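Local coordinates for tail fiber protein (Acinetobacter phage AM24, PDB 5W5P), which probably serves as the trimeric tailspike with which the phage recognises, and perhaps degrades, the capsular polysaccharide of Acinetobacter baumannii, at residues L17-I22 and K28-V33; S82-N85 and L90-I93. All blocks are in the same frame, centred on the assembly; numbering follows the deposited sequence.

Contact 1: L17-I22 and K28-V33; sequences LPADLI and KSQQEV
Ile22 O reaches the first turn of helix 30-35 and accepts a hydrogen bond from Gln30 N at 2.6 Å, 157° at the hydrogen, with the donor tilted 34° from the carbonyl plane. Ser29 CA adds a CA-H...O contact to the same oxygen. Ala19 O receives a weak bond from Gln31 N (3.4 Å) while also accepting from Ile22 N just after the 3-10 segment.

Side-chain van der Waals contacts fill in between these bonds. Gln30 CB sits 3.6 Å from Ile22 CB, the side chains side by side and pointing the same way. With CG anti to the backbone N (chi1 -179°) and a bend at chi2, the Gln30 amide turns away to Asn34 of its own chain and Asn34 of the third subunit. Gln31 crosses Asp20 at about a right angle, its CB 3.8 Å from Asp20 OD2, and brings OE1, which accepts from Ser25 N of the second subunit, to 3.7 Å from Ala19 CB; NE2 bonds to Asn35 of its own chain and Asp24 of the second subunit.

Glu32 N gives to Ser29 OG (3.2 Å), and Glu32 OE1 accepts from Ser29 N at 2.7 Å and Ser29 OG at 3.0 Å.

The arrangement is a 3-10 turn docked on a helix N terminus closed by a capping box, within a three-chain interface where Leu17, Pro18 and Ile22 join parallel ladders with neighbouring subunits.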
ATOM      1  N   LEU A  17      -2.721 -76.072  14.468  1.00 93.78           N
ATOM      2  CA  LEU A  17      -1.706 -75.803  15.477  1.00 79.86           C
ATOM      3  C   LEU A  17      -1.856 -74.366  15.941  1.00 75.23           C
ATOM      4  O   LEU A  17      -1.735 -73.449  15.114  1.00 73.10           O
ATOM      5  CB  LEU A  17      -0.301 -76.034  14.925  1.00 72.05           C
ATOM      6  CG  LEU A  17       0.264 -77.453  14.885  1.00 72.62           C
ATOM      7  CD1 LEU A  17       1.782 -77.405  14.904  1.00 69.41           C
ATOM      8  CD2 LEU A  17      -0.263 -78.286  16.040  1.00 76.74           C
ATOM      9  N   PRO A  18      -2.122 -74.110  17.219  1.00 74.63           N
ATOM     10  CA  PRO A  18      -2.266 -72.720  17.673  1.00 63.60           C
ATOM     11  C   PRO A  18      -0.958 -71.954  17.528  1.00 61.34           C
ATOM     12  O   PRO A  18       0.129 -72.500  17.723  1.00 61.80           O
ATOM     13  CB  PRO A  18      -2.678 -72.864  19.142  1.00 65.13           C
ATOM     14  CG  PRO A  18      -2.222 -74.234  19.536  1.00 71.99           C
ATOM     15  CD  PRO A  18      -2.341 -75.079  18.305  1.00 73.37           C
ATOM     16  N   ALA A  19      -1.077 -70.673  17.175  1.00 63.85           N
ATOM     17  CA  ALA A  19       0.106 -69.843  16.980  1.00 63.07           C
ATOM     18  C   ALA A  19       0.911 -69.670  18.261  1.00 68.08           C
ATOM     19  O   ALA A  19       2.117 -69.408  18.189  1.00 66.68           O
ATOM     20  CB  ALA A  19      -0.293 -68.476  16.425  1.00 56.35           C
ATOM     21  N   ASP A  20       0.282 -69.824  19.427  1.00 75.21           N
ATOM     22  CA  ASP A  20       1.007 -69.740  20.690  1.00 77.90           C
ATOM     23  C   ASP A  20       2.035 -70.851  20.863  1.00 75.31           C
ATOM     24  O   ASP A  20       2.871 -70.763  21.769  1.00 75.01           O
ATOM     25  CB  ASP A  20       0.027 -69.760  21.862  1.00 88.97           C
ATOM     26  CG  ASP A  20       0.432 -68.808  22.974  1.00 97.92           C
ATOM     27  OD1 ASP A  20       1.509 -69.019  23.575  1.00101.64           O
ATOM     28  OD2 ASP A  20      -0.320 -67.844  23.235  1.00 99.62           O
ATOM     29  N   LEU A  21       1.999 -71.882  20.027  1.00 71.18           N
ATOM     30  CA  LEU A  21       2.965 -72.970  20.098  1.00 71.65           C
ATOM     31  C   LEU A  21       4.154 -72.758  19.173  1.00 68.31           C
ATOM     32  O   LEU A  21       5.034 -73.621  19.111  1.00 66.91           O
ATOM     33  CB  LEU A  21       2.286 -74.305  19.771  1.00 72.24           C
ATOM     34  CG  LEU A  21       1.620 -75.068  20.920  1.00 72.33           C
ATOM     35  CD1 LEU A  21       0.747 -74.161  21.791  1.00 66.65           C
ATOM     36  CD2 LEU A  21       0.807 -76.224  20.369  1.00 76.35           C
ATOM     37  N   ILE A  22       4.195 -71.640  18.452  1.00 65.94           N
ATOM     38  CA  ILE A  22       5.317 -71.279  17.594  1.00 63.99           C
ATOM     39  C   ILE A  22       6.110 -70.179  18.289  1.00 62.57           C
ATOM     40  O   ILE A  22       5.527 -69.223  18.814  1.00 61.09           O
ATOM     41  CB  ILE A  22       4.838 -70.823  16.204  1.00 60.39           C
ATOM     42  CG1 ILE A  22       3.822 -71.820  15.634  1.00 60.10           C
ATOM     43  CG2 ILE A  22       6.017 -70.623  15.265  1.00 55.07           C
ATOM     44  CD1 ILE A  22       4.398 -73.195  15.360  1.00 58.86           C
ATOM     45  N   LYS A  28       9.511 -64.493  22.060  1.00 64.72           N
ATOM     46  CA  LYS A  28       8.068 -64.397  22.208  1.00 61.06           C
ATOM     47  C   LYS A  28       7.371 -65.326  21.221  1.00 58.31           C
ATOM     48  O   LYS A  28       7.920 -65.701  20.183  1.00 59.98           O
ATOM     49  CB  LYS A  28       7.600 -62.953  22.006  1.00 61.43           C
ATOM     50  CG  LYS A  28       8.108 -61.994  23.073  1.00 61.52           C
ATOM     51  CD  LYS A  28       7.044 -60.993  23.488  1.00 63.47           C
ATOM     52  CE  LYS A  28       6.971 -60.860  25.003  1.00 65.60           C
ATOM     53  NZ  LYS A  28       8.323 -60.745  25.619  1.00 66.74           N
ATOM     54  N   SER A  29       6.141 -65.698  21.562  1.00 56.90           N
ATOM     55  CA  SER A  29       5.395 -66.638  20.741  1.00 57.07           C
ATOM     56  C   SER A  29       4.924 -65.972  19.454  1.00 58.00           C
ATOM     57  O   SER A  29       4.870 -64.743  19.340  1.00 59.69           O
ATOM     58  CB  SER A  29       4.194 -67.189  21.510  1.00 59.57           C
ATOM     59  OG  SER A  29       3.155 -66.229  21.592  1.00 60.14           O
ATOM     60  N   GLN A  30       4.578 -66.808  18.470  1.00 55.95           N
ATOM     61  CA  GLN A  30       4.019 -66.285  17.229  1.00 52.97           C
ATOM     62  C   GLN A  30       2.714 -65.549  17.478  1.00 52.65           C
ATOM     63  O   GLN A  30       2.425 -64.553  16.804  1.00 56.94           O
ATOM     64  CB  GLN A  30       3.800 -67.413  16.221  1.00 54.07           C
ATOM     65  CG  GLN A  30       3.231 -66.948  14.891  1.00 51.66           C
ATOM     66  CD  GLN A  30       4.217 -66.115  14.101  1.00 51.27           C
ATOM     67  OE1 GLN A  30       5.380 -66.489  13.957  1.00 52.22           O
ATOM     68  NE2 GLN A  30       3.760 -64.975  13.586  1.00 49.25           N
ATOM     69  N   GLN A  31       1.916 -66.015  18.441  1.00 52.80           N
ATOM     70  CA  GLN A  31       0.688 -65.307  18.780  1.00 54.48           C
ATOM     71  C   GLN A  31       0.980 -63.880  19.227  1.00 54.48           C
ATOM     72  O   GLN A  31       0.271 -62.947  18.838  1.00 58.15           O
ATOM     73  CB  GLN A  31      -0.079 -66.060  19.863  1.00 54.45           C
ATOM     74  CG  GLN A  31      -1.445 -65.467  20.158  1.00 54.76           C
ATOM     75  CD  GLN A  31      -2.273 -65.274  18.906  1.00 54.34           C
ATOM     76  OE1 GLN A  31      -2.662 -66.241  18.247  1.00 55.43           O
ATOM     77  NE2 GLN A  31      -2.545 -64.020  18.565  1.00 52.91           N
ATOM     78  N   GLU A  32       2.028 -63.687  20.034  1.00 55.93           N
ATOM     79  CA  GLU A  32       2.395 -62.338  20.459  1.00 59.87           C
ATOM     80  C   GLU A  32       2.910 -61.500  19.292  1.00 60.77           C
ATOM     81  O   GLU A  32       2.658 -60.291  19.239  1.00 56.28           O
ATOM     82  CB  GLU A  32       3.441 -62.400  21.571  1.00 59.91           C
ATOM     83  CG  GLU A  32       2.887 -62.810  22.921  1.00 63.69           C
ATOM     84  CD  GLU A  32       3.953 -63.387  23.834  1.00 73.87           C
ATOM     85  OE1 GLU A  32       4.657 -64.330  23.411  1.00 77.09           O
ATOM     86  OE2 GLU A  32       4.092 -62.895  24.975  1.00 78.89           O
ATOM     87  N   VAL A  33       3.633 -62.122  18.358  1.00 62.64           N
ATOM     88  CA  VAL A  33       4.040 -61.428  17.139  1.00 56.07           C
ATOM     89  C   VAL A  33       2.815 -61.026  16.328  1.00 53.36           C
ATOM     90  O   VAL A  33       2.723 -59.897  15.833  1.00 51.13           O
ATOM     91  CB  VAL A  33       4.998 -62.314  16.319  1.00 56.75           C
ATOM     92  CG1 VAL A  33       4.947 -61.943  14.844  1.00 56.03           C
ATOM     93  CG2 VAL A  33       6.417 -62.209  16.854  1.00 57.62           C
TER

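Contact 2: S82-N85 and L90-I93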
ATOM      1  N   SER A  82       9.168 -41.806  32.255  1.00 53.73           N
ATOM      2  CA  SER A  82       8.228 -40.838  31.701  1.00 55.82           C
ATOM      3  C   SER A  82       6.791 -41.220  32.035  1.00 55.13           C
ATOM      4  O   SER A  82       6.426 -42.400  32.034  1.00 56.05           O
ATOM      5  CB  SER A  82       8.399 -40.737  30.184  1.00 59.11           C
ATOM      6  OG  SER A  82       9.594 -40.056  29.848  1.00 61.24           O
ATOM      7  N   LEU A  83       5.974 -40.210  32.318  1.00 51.12           N
ATOM      8  CA  LEU A  83       4.585 -40.427  32.691  1.00 52.10           C
ATOM      9  C   LEU A  83       3.693 -40.491  31.458  1.00 55.76           C
ATOM     10  O   LEU A  83       3.994 -39.907  30.413  1.00 57.85           O
ATOM     11  CB  LEU A  83       4.097 -39.325  33.630  1.00 50.10           C
ATOM     12  CG  LEU A  83       4.901 -39.120  34.917  1.00 54.95           C
ATOM     13  CD1 LEU A  83       4.207 -38.116  35.834  1.00 55.67           C
ATOM     14  CD2 LEU A  83       5.134 -40.440  35.640  1.00 54.63           C
ATOM     15  N   ASP A  84       2.590 -41.222  31.592  1.00 55.16           N
ATOM     16  CA  ASP A  84       1.597 -41.304  30.530  1.00 55.37           C
ATOM     17  C   ASP A  84       0.888 -39.960  30.378  1.00 56.70           C
ATOM     18  O   ASP A  84       0.401 -39.394  31.361  1.00 56.06           O
ATOM     19  CB  ASP A  84       0.591 -42.413  30.853  1.00 55.10           C
ATOM     20  CG  ASP A  84      -0.268 -42.802  29.663  1.00 56.01           C
ATOM     21  OD1 ASP A  84      -0.981 -41.927  29.123  1.00 57.78           O
ATOM     22  OD2 ASP A  84      -0.244 -43.989  29.276  1.00 55.47           O
ATOM     23  N   ASN A  85       0.839 -39.443  29.148  1.00 55.80           N
ATOM     24  CA  ASN A  85       0.128 -38.199  28.870  1.00 54.26           C
ATOM     25  C   ASN A  85      -1.114 -38.404  28.013  1.00 54.53           C
ATOM     26  O   ASN A  85      -1.761 -37.419  27.646  1.00 54.32           O
ATOM     27  CB  ASN A  85       1.064 -37.168  28.214  1.00 51.60           C
ATOM     28  CG  ASN A  85       1.522 -37.570  26.817  1.00 49.72           C
ATOM     29  OD1 ASN A  85       1.086 -38.571  26.258  1.00 55.07           O
ATOM     30  ND2 ASN A  85       2.426 -36.781  26.257  1.00 46.26           N
ATOM     31  N   LEU A  90       2.510 -43.121  25.958  1.00 47.62           N
ATOM     32  CA  LEU A  90       1.582 -44.086  26.535  1.00 46.03           C
ATOM     33  C   LEU A  90       2.393 -45.163  27.242  1.00 48.28           C
ATOM     34  O   LEU A  90       3.261 -45.794  26.629  1.00 51.25           O
ATOM     35  CB  LEU A  90       0.676 -44.698  25.464  1.00 42.17           C
ATOM     36  CG  LEU A  90      -0.047 -43.725  24.521  1.00 42.48           C
ATOM     37  CD1 LEU A  90      -0.835 -44.458  23.443  1.00 41.01           C
ATOM     38  CD2 LEU A  90      -0.957 -42.799  25.304  1.00 42.48           C
ATOM     39  N   VAL A  91       2.117 -45.365  28.527  1.00 47.90           N
ATOM     40  CA  VAL A  91       2.847 -46.321  29.351  1.00 50.85           C
ATOM     41  C   VAL A  91       2.025 -47.596  29.464  1.00 53.89           C
ATOM     42  O   VAL A  91       0.853 -47.559  29.862  1.00 54.27           O
ATOM     43  CB  VAL A  91       3.153 -45.733  30.738  1.00 51.37           C
ATOM     44  CG1 VAL A  91       3.837 -46.764  31.610  1.00 48.95           C
ATOM     45  CG2 VAL A  91       4.008 -44.481  30.603  1.00 46.98           C
ATOM     46  N   GLY A  92       2.634 -48.729  29.102  1.00 58.10           N
ATOM     47  CA  GLY A  92       1.955 -50.005  29.182  1.00 57.81           C
ATOM     48  C   GLY A  92       1.977 -50.606  30.580  1.00 59.27           C
ATOM     49  O   GLY A  92       2.705 -50.169  31.472  1.00 61.13           O
ATOM     50  N   ILE A  93       1.149 -51.637  30.765  1.00 61.34           N
ATOM     51  CA  ILE A  93       1.075 -52.314  32.059  1.00 64.04           C
ATOM     52  C   ILE A  93       2.420 -52.930  32.426  1.00 59.26           C
ATOM     53  O   ILE A  93       2.790 -52.976  33.607  1.00 58.95           O
ATOM     54  CB  ILE A  93      -0.057 -53.363  32.041  1.00 68.80           C
ATOM     55  CG1 ILE A  93      -1.417 -52.665  31.955  1.00 72.25           C
ATOM     56  CG2 ILE A  93      -0.005 -54.249  33.274  1.00 67.91           C
ATOM     57  CD1 ILE A  93      -2.472 -53.465  31.226  1.00 74.22           C
TER
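The carboxylate of Asp84 turns one face toward strand 89-91. Over that face lies Leu90 CA, 3.3 Å from Asp84 OD2, with Leu90 CD2 on the same side, 3.9 Å from Asp84 OD1. Val91 N also comes from this side, 43° out of the carboxylate plane, and gives OD2 a nearly straight hydrogen bond (2.8 Å, 164°). Within the same chain, OD1 also accepts from Asp86 N, closing an Asx turn, and OD2 forms a salt bridge with Arg46 NE. With both oxygens engaged, the group's rotation is fixed, and the arginine would be expected to stabilise its negative charge.

Val91 supplies the nonpolar part. Its CG2 branch, anti to the carbonyl carbon, leans on the backbone of the other segment, 3.5 Å from Ser82 O and 3.7 Å from Asp84 N, and comes within 4.0 Å of Asp84 CB. Ser82 O accepts a hydrogen bond from Arg97 NE. Asp84 reaches across because its CG stands anti to the backbone N (chi1 -166°).

Strand 89-91 is an outermost strand, within this chain, of a four-stranded antiparallel sheet, and Leu90 bonds through its backbone to Trp98 on strand 97-100. Leu90's side chain packs on Phe42, Leu45 and Arg46 of helix 42-46, while Asn85 O takes a hydrogen bond from Lys127 NZ of helix 122-132.

From the N terminus, contact 1 comes first: the chain leaves strand 17-18, makes its 3-10 turn, and, after five intervening residues, returns so that the start of helix 30-35 docks against that turn. Helix 42-46 and strands 56-59 and 71-75 follow before contact 2 closes the short turn between 82-85 and strand 89-91. The two are in series, neither nested nor crossed, with centres 27 Å apart and nearest atoms about 12 Å apart. Contact 1 belongs to the N-terminal end, where three chains pack together; contact 2 lies within one chain, joining a surface loop to the small antiparallel sheet. Both precede the long run of parallel strands forming the body of the spike.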